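Side-chain contacts in fuculose-1-phosphate aldolase (Glaciozyma antarctica, PDB 4XXF), which belongs to the class II aldolase and adducin family and binds a zinc ion, in an assembly of four copies of the chain: residues A[8-13]-A[236-241]; A[33-38]-A[246-251]; A[115-120]-A[176-181]; A[133-138]-A[222-227]. All blocks are in the same frame, centred on the assembly; numbering follows the deposited sequence. Where two conformers were deposited one is given.

Interaction 1: residues A[8-13]-A[236-241]; sequences KPPTFA and AGYFQA
Tyr238 meets the Lys8-Pro9 peptide with the face of its ring, and this is where the contact is tight. The carbonyl carbon of Lys8 lies 3.6 Å above the ring plane, offset toward the rim, with the nitrogen of Pro9 beside it over the same face. On one flank Lys8 O comes within 3.5 Å of Tyr238 CE1. Pro9 fills the other flank: its CG rests 3.7 Å from Tyr238 CE2, an apolar touch between a pyrrolidine ring and an aromatic one. Beyond them the phenolic oxygen reaches forward, and Tyr238 OH stands 3.2 Å from Pro9 CA. The ring can extend this far because CG is anti to the backbone N (chi1 -165°), which carries it out from the helix toward the loop. In the fold, this joins the N-terminal loop ahead of helix 15-36 to the long C-terminal helix 234-256 of an AraD-like alpha/beta subunit. Thr189 touches both Pro9 and Tyr238, and Asp191 on helix 190-213 also packs against the tyrosine, which is buried. The next helix residue, Phe239, turns elsewhere and meets Phe62 of the second subunit edge-to-face. Toward solvent the packing thins quickly. Pro10 contributes little more than its CD, 4.1 Å from Tyr238 OH, and also packs on Trp21 of helix 15-36. The Lys8 side chain starts away from the helix and stays on the exposed side of the contact.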
loop_
_atom_site.group_PDB
_atom_site.type_symbol
_atom_site.label_atom_id
_atom_site.label_comp_id
_atom_site.label_asym_id
_atom_site.label_seq_id
_atom_site.Cartn_x
_atom_site.Cartn_y
_atom_site.Cartn_z
ATOM N N LYS A 8 25.498 14.925 -12.224
ATOM C CA LYS A 8 25.834 14.563 -13.595
ATOM C C LYS A 8 26.286 13.118 -13.647
ATOM O O LYS A 8 26.780 12.594 -12.651
ATOM C CB LYS A 8 26.947 15.462 -14.148
ATOM C CG LYS A 8 26.679 16.960 -14.093
ATOM C CD LYS A 8 27.940 17.740 -14.460
ATOM C CE LYS A 8 27.821 19.208 -14.076
ATOM N NZ LYS A 8 29.134 19.917 -14.116
ATOM N N PRO A 9 26.136 12.467 -14.810
ATOM C CA PRO A 9 26.636 11.099 -14.968
ATOM C C PRO A 9 28.153 11.040 -14.806
ATOM O O PRO A 9 28.822 12.064 -14.957
ATOM C CB PRO A 9 26.232 10.731 -16.404
ATOM C CG PRO A 9 25.161 11.693 -16.770
ATOM C CD PRO A 9 25.449 12.953 -16.022
ATOM N N PRO A 10 28.701 9.855 -14.508
ATOM C CA PRO A 10 30.166 9.737 -14.487
ATOM C C PRO A 10 30.778 9.950 -15.873
ATOM O O PRO A 10 30.071 9.863 -16.874
ATOM C CB PRO A 10 30.397 8.303 -14.003
ATOM C CG PRO A 10 29.139 7.581 -14.347
ATOM C CD PRO A 10 28.033 8.581 -14.199
ATOM N N THR A 11 32.071 10.253 -15.925
ATOM C CA THR A 11 32.772 10.380 -17.201
ATOM C C THR A 11 32.937 8.990 -17.807
ATOM O O THR A 11 33.118 8.015 -17.082
ATOM C CB THR A 11 34.147 11.059 -17.032
ATOM O OG1 THR A 11 33.980 12.300 -16.336
ATOM C CG2 THR A 11 34.785 11.333 -18.384
ATOM N N PHE A 12 32.867 8.895 -19.133
ATOM C CA PHE A 12 33.023 7.610 -19.803
ATOM C C PHE A 12 34.275 7.578 -20.659
ATOM O O PHE A 12 34.487 8.440 -21.517
ATOM C CB PHE A 12 31.799 7.303 -20.658
ATOM C CG PHE A 12 30.506 7.378 -19.902
ATOM C CD1 PHE A 12 30.225 6.465 -18.899
ATOM C CD2 PHE A 12 29.575 8.364 -20.191
ATOM C CE1 PHE A 12 29.029 6.533 -18.196
ATOM C CE2 PHE A 12 28.379 8.430 -19.492
ATOM C CZ PHE A 12 28.111 7.513 -18.500
ATOM N N ALA A 13 35.109 6.568 -20.435
ATOM C CA ALA A 13 36.390 6.477 -21.126
ATOM C C ALA A 13 36.235 6.142 -22.608
ATOM O O ALA A 13 36.937 6.690 -23.460
ATOM C CB ALA A 13 37.275 5.447 -20.441
ATOM N N ALA A 236 19.131 19.119 -11.632
ATOM C CA ALA A 236 18.294 18.860 -10.461
ATOM C C ALA A 236 17.531 17.549 -10.601
ATOM O O ALA A 236 17.378 16.811 -9.629
ATOM C CB ALA A 236 17.322 20.008 -10.225
ATOM N N GLY A 237 17.067 17.253 -11.811
ATOM C CA GLY A 237 16.401 15.988 -12.063
ATOM C C GLY A 237 17.305 14.803 -11.810
ATOM O O GLY A 237 16.911 13.832 -11.166
ATOM N N TYR A 238 18.536 14.901 -12.309
ATOM C CA TYR A 238 19.525 13.858 -12.089
ATOM C C TYR A 238 19.686 13.589 -10.588
ATOM O O TYR A 238 19.647 12.446 -10.124
ATOM C CB TYR A 238 20.875 14.254 -12.721
ATOM C CG TYR A 238 21.824 13.087 -12.837
ATOM C CD1 TYR A 238 22.632 12.704 -11.774
ATOM C CD2 TYR A 238 21.859 12.333 -13.994
ATOM C CE1 TYR A 238 23.473 11.605 -11.876
ATOM C CE2 TYR A 238 22.685 11.240 -14.106
ATOM C CZ TYR A 238 23.483 10.876 -13.049
ATOM O OH TYR A 238 24.287 9.768 -13.195
ATOM N N PHE A 239 19.852 14.656 -9.821
ATOM C CA PHE A 239 20.075 14.515 -8.386
ATOM C C PHE A 239 18.824 13.991 -7.664
ATOM O O PHE A 239 18.910 13.141 -6.765
ATOM C CB PHE A 239 20.514 15.863 -7.805
ATOM C CG PHE A 239 21.064 15.780 -6.412
ATOM C CD1 PHE A 239 22.243 15.099 -6.158
ATOM C CD2 PHE A 239 20.427 16.417 -5.362
ATOM C CE1 PHE A 239 22.760 15.032 -4.871
ATOM C CE2 PHE A 239 20.943 16.354 -4.074
ATOM C CZ PHE A 239 22.114 15.664 -3.838
ATOM N N GLN A 240 17.655 14.477 -8.060
ATOM C CA GLN A 240 16.417 14.062 -7.407
ATOM C C GLN A 240 16.110 12.567 -7.626
ATOM O O GLN A 240 15.476 11.940 -6.774
ATOM C CB GLN A 240 15.254 14.943 -7.883
ATOM C CG GLN A 240 15.243 16.330 -7.230
ATOM C CD GLN A 240 14.306 17.321 -7.910
ATOM O OE1 GLN A 240 14.489 17.677 -9.079
ATOM N NE2 GLN A 240 13.303 17.779 -7.179
ATOM N N ALA A 241 16.589 11.992 -8.728
ATOM C CA ALA A 241 16.423 10.560 -8.979
ATOM C C ALA A 241 17.412 9.715 -8.187
ATOM O O ALA A 241 17.179 8.519 -8.005
ATOM C CB ALA A 241 16.589 10.252 -10.467
#

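Interaction 2: residues A[33-38]-A[246-251]; sequences FANEGF and QVIEHL
Van der Waals packing carries this contact, and it centres on Asn35 and Ile248. The CD1 methyl of Ile248 reaches Asn35 CB at 3.8 Å, so the aliphatic start of the asparagine, rather than its amide, takes most of the touch. The two side chains slide past one another in opposite directions. Ile248 CG1 is anti to the backbone N (chi1 -158°), and this sends the delta methyl toward helix 15-36, where Ala28, Arg31 and Ile32 also pack on the isoleucine. Leu251, one turn on, adds a looser approach, its CD1 standing 4.4 Å from Asn35 OD1. These residues lie on helix 15-36 and helix 234-256, the first and last long helices of the AraD-like subunit, so the contact ties its N-terminal part to its C-terminal part. Hydrogen bonding within 33-38 is of a different kind, for it closes the helix. Gly37 takes a positive phi of 75° in a Schellman motif, with Phe38 N to Phe33 O at 2.9 Å and Gly37 N to Ala34 O at 3.0 Å. Next to this turn, Phe38 CD2 lies 3.9 Å above the centre of the Phe33 ring, and Glu36 CB, an aliphatic carbon, sits over a face of the Phe38 ring. Both phenylalanines also meet Phe197. Contacts between subunits make up the last kind, with Gln246 hydrogen-bonded through its amide to Ala65 N and Gly63 O of the second subunit, and Leu251 packing on Arg67 of that same neighbour.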
loop_
_atom_site.group_PDB
_atom_site.type_symbol
_atom_site.label_atom_id
_atom_site.label_comp_id
_atom_site.label_asym_id
_atom_site.label_seq_id
_atom_site.Cartn_x
_atom_site.Cartn_y
_atom_site.Cartn_z
ATOM N N PHE A 33 10.636 1.272 -11.715
ATOM C CA PHE A 33 9.214 1.326 -12.086
ATOM C C PHE A 33 8.451 0.134 -11.515
ATOM O O PHE A 33 7.364 0.310 -10.967
ATOM C CB PHE A 33 9.050 1.403 -13.609
ATOM C CG PHE A 33 9.108 2.810 -14.159
ATOM C CD1 PHE A 33 10.108 3.691 -13.764
ATOM C CD2 PHE A 33 8.162 3.253 -15.069
ATOM C CE1 PHE A 33 10.172 5.001 -14.276
ATOM C CE2 PHE A 33 8.209 4.546 -15.578
ATOM C CZ PHE A 33 9.226 5.427 -15.191
ATOM N N ALA A 34 9.028 -1.059 -11.575
ATOM C CA ALA A 34 8.372 -2.218 -10.968
ATOM C C ALA A 34 8.299 -2.076 -9.458
ATOM O O ALA A 34 7.268 -2.394 -8.853
ATOM C CB ALA A 34 9.081 -3.495 -11.331
ATOM N N ASN A 35 9.369 -1.597 -8.829
ATOM C CA ASN A 35 9.396 -1.493 -7.375
ATOM C C ASN A 35 8.402 -0.460 -6.847
ATOM O O ASN A 35 7.860 -0.618 -5.751
ATOM C CB ASN A 35 10.818 -1.161 -6.912
ATOM C CG ASN A 35 11.006 -1.362 -5.440
ATOM O OD1 ASN A 35 10.936 -2.496 -4.944
ATOM N ND2 ASN A 35 11.279 -0.279 -4.731
ATOM N N GLU A 36 8.171 0.592 -7.633
ATOM C CA GLU A 36 7.182 1.623 -7.303
ATOM C C GLU A 36 5.759 1.203 -7.666
ATOM O O GLU A 36 4.794 1.890 -7.307
ATOM C CB GLU A 36 7.518 2.934 -8.025
ATOM C CG GLU A 36 8.851 3.555 -7.612
ATOM C CD GLU A 36 8.876 4.046 -6.181
ATOM O OE1 GLU A 36 7.837 4.528 -5.674
ATOM O OE2 GLU A 36 9.946 3.966 -5.543
ATOM N N GLY A 37 5.619 0.101 -8.395
ATOM C CA GLY A 37 4.310 -0.341 -8.853
ATOM C C GLY A 37 3.740 0.467 -10.003
ATOM O O GLY A 37 2.518 0.501 -10.181
ATOM N N PHE A 38 4.604 1.092 -10.801
ATOM C CA PHE A 38 4.172 1.949 -11.900
ATOM C C PHE A 38 3.737 1.162 -13.122
ATOM O O PHE A 38 3.184 1.736 -14.062
ATOM C CB PHE A 38 5.295 2.894 -12.346
ATOM C CG PHE A 38 5.673 3.950 -11.341
ATOM C CD1 PHE A 38 4.865 4.277 -10.257
ATOM C CD2 PHE A 38 6.860 4.638 -11.513
ATOM C CE1 PHE A 38 5.264 5.273 -9.355
ATOM C CE2 PHE A 38 7.258 5.618 -10.624
ATOM C CZ PHE A 38 6.463 5.935 -9.549
ATOM N N GLN A 246 20.138 4.429 -5.971
ATOM C CA GLN A 246 20.915 3.840 -4.886
ATOM C C GLN A 246 20.182 2.650 -4.285
ATOM O O GLN A 246 20.760 1.583 -4.090
ATOM C CB GLN A 246 21.187 4.856 -3.784
ATOM C CG GLN A 246 22.050 6.043 -4.164
ATOM C CD GLN A 246 21.800 7.213 -3.230
ATOM O OE1 GLN A 246 21.429 7.026 -2.070
ATOM N NE2 GLN A 246 21.999 8.428 -3.723
ATOM N N VAL A 247 18.896 2.837 -4.007
ATOM C CA VAL A 247 18.121 1.800 -3.339
ATOM C C VAL A 247 17.908 0.590 -4.241
ATOM O O VAL A 247 18.075 -0.546 -3.792
ATOM C CB VAL A 247 16.759 2.352 -2.839
ATOM C CG1 VAL A 247 15.849 1.209 -2.346
ATOM C CG2 VAL A 247 16.993 3.350 -1.704
ATOM N N ILE A 248 17.559 0.803 -5.504
ATOM C CA ILE A 248 17.261 -0.360 -6.329
ATOM C C ILE A 248 18.526 -1.204 -6.574
ATOM O O ILE A 248 18.446 -2.436 -6.685
ATOM C CB ILE A 248 16.589 0.041 -7.675
ATOM C CG1 ILE A 248 15.806 -1.144 -8.264
ATOM C CG2 ILE A 248 17.598 0.584 -8.670
ATOM C CD1 ILE A 248 14.599 -1.592 -7.427
ATOM N N GLU A 249 19.686 -0.556 -6.643
ATOM C CA GLU A 249 20.936 -1.295 -6.783
ATOM C C GLU A 249 21.197 -2.147 -5.547
ATOM O O GLU A 249 21.581 -3.319 -5.660
ATOM C CB GLU A 249 22.092 -0.331 -7.035
ATOM C CG GLU A 249 23.432 -1.013 -7.304
ATOM C CD GLU A 249 24.503 -0.019 -7.715
ATOM O OE1 GLU A 249 25.522 0.079 -7.004
ATOM O OE2 GLU A 249 24.329 0.663 -8.755
ATOM N N HIS A 250 20.962 -1.569 -4.369
ATOM C CA HIS A 250 21.118 -2.306 -3.117
ATOM C C HIS A 250 20.174 -3.510 -3.066
ATOM O O HIS A 250 20.584 -4.606 -2.694
ATOM C CB HIS A 250 20.869 -1.373 -1.936
ATOM C CG HIS A 250 20.908 -2.053 -0.607
ATOM N ND1 HIS A 250 22.074 -2.515 -0.036
ATOM C CD2 HIS A 250 19.917 -2.344 0.269
ATOM C CE1 HIS A 250 21.799 -3.059 1.137
ATOM N NE2 HIS A 250 20.497 -2.975 1.343
ATOM N N LEU A 251 18.922 -3.323 -3.466
ATOM C CA LEU A 251 17.922 -4.386 -3.338
ATOM C C LEU A 251 18.065 -5.492 -4.375
ATOM O O LEU A 251 17.906 -6.670 -4.067
ATOM C CB LEU A 251 16.508 -3.808 -3.434
ATOM C CG LEU A 251 16.099 -2.829 -2.336
ATOM C CD1 LEU A 251 14.717 -2.262 -2.643
ATOM C CD2 LEU A 251 16.135 -3.474 -0.960
#

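Interaction 3: residues A[115-120]-A[176-181]; sequences ICHSHS and IILQNH. With ZN (zinc ion), chain B.
His181 NE2 binds the zinc ion at 2.1 Å, and His117 NE2 and His119 NE2 reach the same metal at 2.1 Å each. Three waters complete six ligands: water 1 lies opposite His117, water 2 opposite His181 and water 3 opposite His119, which makes the sphere roughly octahedral, the histidines sharing one triangular face. The shared metal explains why His117 NE2 and His181 NE2 come within 3.1 Å without being hydrogen-bonded. The rings are turned steeply against each other, the planes of His119 and His181 at 88° and those of His117 and His181 at 81°. His119 NE2 lies at the edge of the His181 ring, in its plane, whereas His181 O sits over a face of His119. His181 CG is anti to its own backbone N (chi1 -174°), swinging the imidazole from the loop back to the metal. On the side of each ring remote from the metal, His117 ND1 is hydrogen-bonded to Leu183 O, and His119 ND1 to Asp139 OD1 of the third subunit; these bonds fix how the rings are rotated. Leu178 CD1 adds apolar contact, 4.3 Å from His117 CE1. The result is the three-histidine zinc site characteristic of class II aldolases of the AraD-like clan.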
loop_
_atom_site.group_PDB
_atom_site.type_symbol
_atom_site.label_atom_id
_atom_site.label_comp_id
_atom_site.label_asym_id
_atom_site.label_seq_id
_atom_site.Cartn_x
_atom_site.Cartn_y
_atom_site.Cartn_z
ATOM N N ILE A 115 13.348 8.337 -22.537
ATOM C CA ILE A 115 11.910 8.578 -22.461
ATOM C C ILE A 115 11.280 7.475 -21.633
ATOM O O ILE A 115 11.621 6.307 -21.803
ATOM C CB ILE A 115 11.277 8.636 -23.884
ATOM C CG1 ILE A 115 11.950 9.715 -24.744
ATOM C CG2 ILE A 115 9.767 8.845 -23.805
ATOM C CD1 ILE A 115 11.467 9.741 -26.169
ATOM N N CYS A 116 10.368 7.858 -20.733
ATOM C CA CYS A 116 9.653 6.912 -19.868
ATOM C C CYS A 116 8.159 6.992 -20.062
ATOM O O CYS A 116 7.584 8.074 -20.021
ATOM C CB CYS A 116 9.932 7.178 -18.385
ATOM S SG CYS A 116 11.639 7.135 -17.863
ATOM N N HIS A 117 7.529 5.836 -20.218
ATOM C CA HIS A 117 6.088 5.758 -20.265
ATOM C C HIS A 117 5.609 4.469 -19.609
ATOM O O HIS A 117 6.147 3.398 -19.856
ATOM C CB HIS A 117 5.600 5.822 -21.706
ATOM C CG HIS A 117 4.136 5.575 -21.854
ATOM N ND1 HIS A 117 3.179 6.418 -21.326
ATOM C CD2 HIS A 117 3.462 4.571 -22.457
ATOM C CE1 HIS A 117 1.977 5.947 -21.612
ATOM N NE2 HIS A 117 2.119 4.817 -22.290
ATOM N N SER A 118 4.589 4.579 -18.770
ATOM C CA SER A 118 4.000 3.423 -18.119
ATOM C C SER A 118 2.604 3.809 -17.700
ATOM O O SER A 118 2.331 4.991 -17.479
ATOM C CB SER A 118 4.839 3.001 -16.909
ATOM O OG SER A 118 4.467 1.726 -16.422
ATOM N N HIS A 119 1.711 2.830 -17.603
ATOM C CA HIS A 119 0.320 3.105 -17.255
ATOM C C HIS A 119 0.134 3.041 -15.748
ATOM O O HIS A 119 -0.559 2.180 -15.222
ATOM C CB HIS A 119 -0.597 2.133 -17.981
ATOM C CG HIS A 119 -0.583 2.308 -19.468
ATOM N ND1 HIS A 119 -1.442 1.630 -20.306
ATOM C CD2 HIS A 119 0.185 3.089 -20.266
ATOM C CE1 HIS A 119 -1.195 1.979 -21.557
ATOM N NE2 HIS A 119 -0.222 2.871 -21.560
ATOM N N SER A 120 0.774 3.974 -15.067
ATOM C CA SER A 120 0.760 4.046 -13.613
ATOM C C SER A 120 -0.595 4.514 -13.118
ATOM O O SER A 120 -1.287 5.280 -13.791
ATOM C CB SER A 120 1.874 4.969 -13.119
ATOM O OG SER A 120 1.829 6.230 -13.793
ATOM N N ILE A 176 4.355 15.076 -20.272
ATOM C CA ILE A 176 3.035 15.286 -20.835
ATOM C C ILE A 176 2.037 14.344 -20.156
ATOM O O ILE A 176 2.327 13.172 -19.865
ATOM C CB ILE A 176 3.032 15.098 -22.386
ATOM C CG1 ILE A 176 1.650 15.402 -22.974
ATOM C CG2 ILE A 176 3.507 13.689 -22.777
ATOM C CD1 ILE A 176 1.661 15.618 -24.488
ATOM N N ILE A 177 0.869 14.894 -19.860
ATOM C CA ILE A 177 -0.270 14.110 -19.403
ATOM C C ILE A 177 -1.113 13.804 -20.625
ATOM O O ILE A 177 -1.595 14.713 -21.297
ATOM C CB ILE A 177 -1.080 14.864 -18.341
ATOM C CG1 ILE A 177 -0.166 15.179 -17.152
ATOM C CG2 ILE A 177 -2.302 14.060 -17.916
ATOM C CD1 ILE A 177 -0.843 15.903 -16.014
ATOM N N LEU A 178 -1.229 12.515 -20.933
ATOM C CA LEU A 178 -1.973 12.047 -22.090
ATOM C C LEU A 178 -3.374 11.673 -21.646
ATOM O O LEU A 178 -3.552 10.696 -20.925
ATOM C CB LEU A 178 -1.263 10.856 -22.725
ATOM C CG LEU A 178 0.202 11.089 -23.102
ATOM C CD1 LEU A 178 0.884 9.754 -23.384
ATOM C CD2 LEU A 178 0.312 12.022 -24.303
ATOM N N GLN A 179 -4.362 12.451 -22.065
ATOM C CA GLN A 179 -5.722 12.234 -21.589
ATOM C C GLN A 179 -6.186 10.800 -21.861
ATOM O O GLN A 179 -5.950 10.249 -22.950
ATOM C CB GLN A 179 -6.679 13.234 -22.237
ATOM C CG GLN A 179 -8.078 13.206 -21.674
ATOM C CD GLN A 179 -8.969 14.189 -22.380
ATOM O OE1 GLN A 179 -8.718 15.394 -22.357
ATOM N NE2 GLN A 179 -10.004 13.686 -23.026
ATOM N N ASN A 180 -6.812 10.206 -20.845
ATOM C CA ASN A 180 -7.341 8.844 -20.915
ATOM C C ASN A 180 -6.266 7.799 -21.162
ATOM O O ASN A 180 -6.543 6.759 -21.750
ATOM C CB ASN A 180 -8.401 8.706 -22.014
ATOM C CG ASN A 180 -9.511 9.739 -21.905
ATOM O OD1 ASN A 180 -9.692 10.560 -22.814
ATOM N ND2 ASN A 180 -10.266 9.700 -20.813
ATOM N N HIS A 181 -5.048 8.063 -20.719
ATOM C CA HIS A 181 -3.936 7.199 -21.078
ATOM C C HIS A 181 -2.956 7.128 -19.918
ATOM O O HIS A 181 -2.821 6.075 -19.277
ATOM C CB HIS A 181 -3.289 7.716 -22.371
ATOM C CG HIS A 181 -2.213 6.835 -22.923
ATOM N ND1 HIS A 181 -1.577 7.111 -24.114
ATOM C CD2 HIS A 181 -1.662 5.686 -22.460
ATOM C CE1 HIS A 181 -0.675 6.175 -24.359
ATOM N NE2 HIS A 181 -0.712 5.295 -23.372
HETATM ZN ZN ZN B . 0.647 3.705 -23.281
HETATM O O HOH W 1 -0.475 2.670 -24.615
HETATM O O HOH W 2 1.874 1.922 -23.429
HETATM O O HOH W 3 1.604 4.306 -25.159
#

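Interaction 4: residues A[133-138]-A[222-227]; sequences LAITTQ and PQAAFT
Thr227 lays its CG2 methyl against Gln138, 3.8 Å from Gln138 CG and 3.7 Å from Gln138 O, so that one methyl meets both the side chain and the backbone of the glutamine. This is where helix 221-231, the first of two consecutive C-terminal helices of the AraD-like subunit, packs on the loop that runs from helix 121-127 to strand 147-150. One turn earlier on the helix, Ala224 makes the second touch. Its CB lies 4.1 Å from Ile135 CG2, a plain methyl-to-methyl approach, with the Ile135 branch directed at the helix by a position anti to the backbone N. Ala224 and Thr227 thus present the same side of the helix to the loop, three residues apart, and Cys141 and Tyr144 farther along the chain add to the packing there. The Gln138 side chain runs on extended beyond CG and crosses Thr227 at about a right angle. It also packs on His181 of the second subunit, and the nearest atom of its side chain is about 4 Å from a bound zinc ion, so this loop has one flank on its own helix and another beside a metal site. Nearby in the same loop, Thr136 O accepts a hydrogen bond from Asn180 ND2 of the second subunit. With the methyl facing the loop, the hydroxyl turns back to the helix: Thr227 OG1 donates to Gln223 O at 3.0 Å, with a C=O...donor angle of 149°, while Thr227 N reaches the same oxygen from the opposite face of its plane.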
loop_
_atom_site.group_PDB
_atom_site.type_symbol
_atom_site.label_atom_id
_atom_site.label_comp_id
_atom_site.label_asym_id
_atom_site.label_seq_id
_atom_site.Cartn_x
_atom_site.Cartn_y
_atom_site.Cartn_z
ATOM N N LEU A 133 -2.135 19.735 -14.684
ATOM C CA LEU A 133 -1.608 19.509 -13.348
ATOM C C LEU A 133 -1.634 20.824 -12.570
ATOM O O LEU A 133 -1.084 21.831 -13.031
ATOM C CB LEU A 133 -0.189 18.971 -13.423
ATOM C CG LEU A 133 0.385 18.475 -12.102
ATOM C CD1 LEU A 133 -0.178 17.094 -11.774
ATOM C CD2 LEU A 133 1.917 18.472 -12.146
ATOM N N ALA A 134 -2.271 20.833 -11.405
ATOM C CA ALA A 134 -2.272 22.033 -10.567
ATOM C C ALA A 134 -0.947 22.159 -9.818
ATOM O O ALA A 134 -0.411 21.175 -9.313
ATOM C CB ALA A 134 -3.444 22.005 -9.591
ATOM N N ILE A 135 -0.412 23.370 -9.744
ATOM C CA ILE A 135 0.860 23.588 -9.072
ATOM C C ILE A 135 0.564 24.024 -7.631
ATOM O O ILE A 135 0.440 25.215 -7.325
ATOM C CB ILE A 135 1.736 24.611 -9.831
ATOM C CG1 ILE A 135 1.883 24.195 -11.307
ATOM C CG2 ILE A 135 3.103 24.743 -9.163
ATOM C CD1 ILE A 135 2.457 22.795 -11.539
ATOM N N THR A 136 0.425 23.022 -6.764
ATOM C CA THR A 136 -0.080 23.210 -5.403
ATOM C C THR A 136 0.890 22.739 -4.311
ATOM O O THR A 136 0.581 22.843 -3.127
ATOM C CB THR A 136 -1.383 22.448 -5.203
ATOM O OG1 THR A 136 -1.132 21.068 -5.474
ATOM C CG2 THR A 136 -2.463 22.958 -6.154
ATOM N N THR A 137 2.043 22.202 -4.706
ATOM C CA THR A 137 3.057 21.762 -3.749
ATOM C C THR A 137 4.432 22.192 -4.219
ATOM O O THR A 137 4.651 22.431 -5.409
ATOM C CB THR A 137 3.083 20.236 -3.563
ATOM O OG1 THR A 137 3.547 19.632 -4.775
ATOM C CG2 THR A 137 1.703 19.701 -3.202
ATOM N N GLN A 138 5.374 22.277 -3.289
ATOM C CA GLN A 138 6.739 22.610 -3.661
ATOM C C GLN A 138 7.269 21.625 -4.704
ATOM O O GLN A 138 7.841 22.029 -5.717
ATOM C CB GLN A 138 7.621 22.616 -2.425
ATOM C CG GLN A 138 9.061 22.929 -2.716
ATOM C CD GLN A 138 9.867 23.099 -1.454
ATOM O OE1 GLN A 138 9.485 23.852 -0.561
ATOM N NE2 GLN A 138 10.983 22.381 -1.361
ATOM N N PRO A 222 4.815 33.712 -8.689
ATOM C CA PRO A 222 6.230 34.057 -8.479
ATOM C C PRO A 222 6.970 33.012 -7.640
ATOM O O PRO A 222 8.123 32.679 -7.934
ATOM C CB PRO A 222 6.155 35.396 -7.746
ATOM C CG PRO A 222 4.861 35.986 -8.199
ATOM C CD PRO A 222 3.927 34.816 -8.280
ATOM N N GLN A 223 6.314 32.480 -6.610
ATOM C CA GLN A 223 6.917 31.449 -5.784
ATOM C C GLN A 223 7.137 30.161 -6.585
ATOM O O GLN A 223 8.157 29.488 -6.423
ATOM C CB GLN A 223 6.042 31.191 -4.552
ATOM C CG GLN A 223 6.107 32.293 -3.487
ATOM C CD GLN A 223 5.608 33.650 -3.978
ATOM O OE1 GLN A 223 4.805 33.733 -4.907
ATOM N NE2 GLN A 223 6.100 34.717 -3.361
ATOM N N ALA A 224 6.181 29.824 -7.452
ATOM C CA ALA A 224 6.318 28.622 -8.280
ATOM C C ALA A 224 7.508 28.751 -9.231
ATOM O O ALA A 224 8.273 27.803 -9.407
ATOM C CB ALA A 224 5.034 28.348 -9.062
ATOM N N ALA A 225 7.660 29.925 -9.845
ATOM C CA ALA A 225 8.777 30.194 -10.748
ATOM C C ALA A 225 10.106 30.101 -10.010
ATOM O O ALA A 225 11.078 29.562 -10.524
ATOM C CB ALA A 225 8.617 31.578 -11.390
ATOM N N PHE A 226 10.142 30.637 -8.798
ATOM C CA PHE A 226 11.352 30.590 -7.989
ATOM C C PHE A 226 11.768 29.147 -7.714
ATOM O O PHE A 226 12.934 28.775 -7.870
ATOM C CB PHE A 226 11.131 31.345 -6.674
ATOM C CG PHE A 226 12.308 31.294 -5.747
ATOM C CD1 PHE A 226 13.331 32.214 -5.863
ATOM C CD2 PHE A 226 12.393 30.322 -4.762
ATOM C CE1 PHE A 226 14.421 32.174 -5.014
ATOM C CE2 PHE A 226 13.482 30.276 -3.907
ATOM C CZ PHE A 226 14.493 31.201 -4.033
ATOM N N THR A 227 10.796 28.331 -7.323
ATOM C CA THR A 227 11.072 26.947 -6.973
ATOM C C THR A 227 11.441 26.122 -8.217
ATOM O O THR A 227 12.292 25.230 -8.141
ATOM C CB THR A 227 9.866 26.337 -6.228
ATOM O OG1 THR A 227 9.561 27.149 -5.086
ATOM C CG2 THR A 227 10.182 24.934 -5.742
#

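Interactions 1 and 2 both use helix 234-256, their centres about 18 Å apart, and both border the second subunit. Interaction 2 touches the segment that carries two of the zinc ligands of interaction 3: Phe38 O and Ser118 OG are 2.7 Å apart and probably hydrogen-bonded, while Phe33 CZ packs at 3.7 Å on Cys116 CB. Within one chain, interactions 3 and 4 meet only lightly, Ile177 CD1 lying 4.1 Å from Leu133 CB. Between chains they meet again, since Gln138 of loop 133-138 packs on His181, a zinc ligand, of a neighbouring copy. Interaction 1 lies farther from the zinc contact, about 24 Å between centres, on the opposite side of the chain's centre.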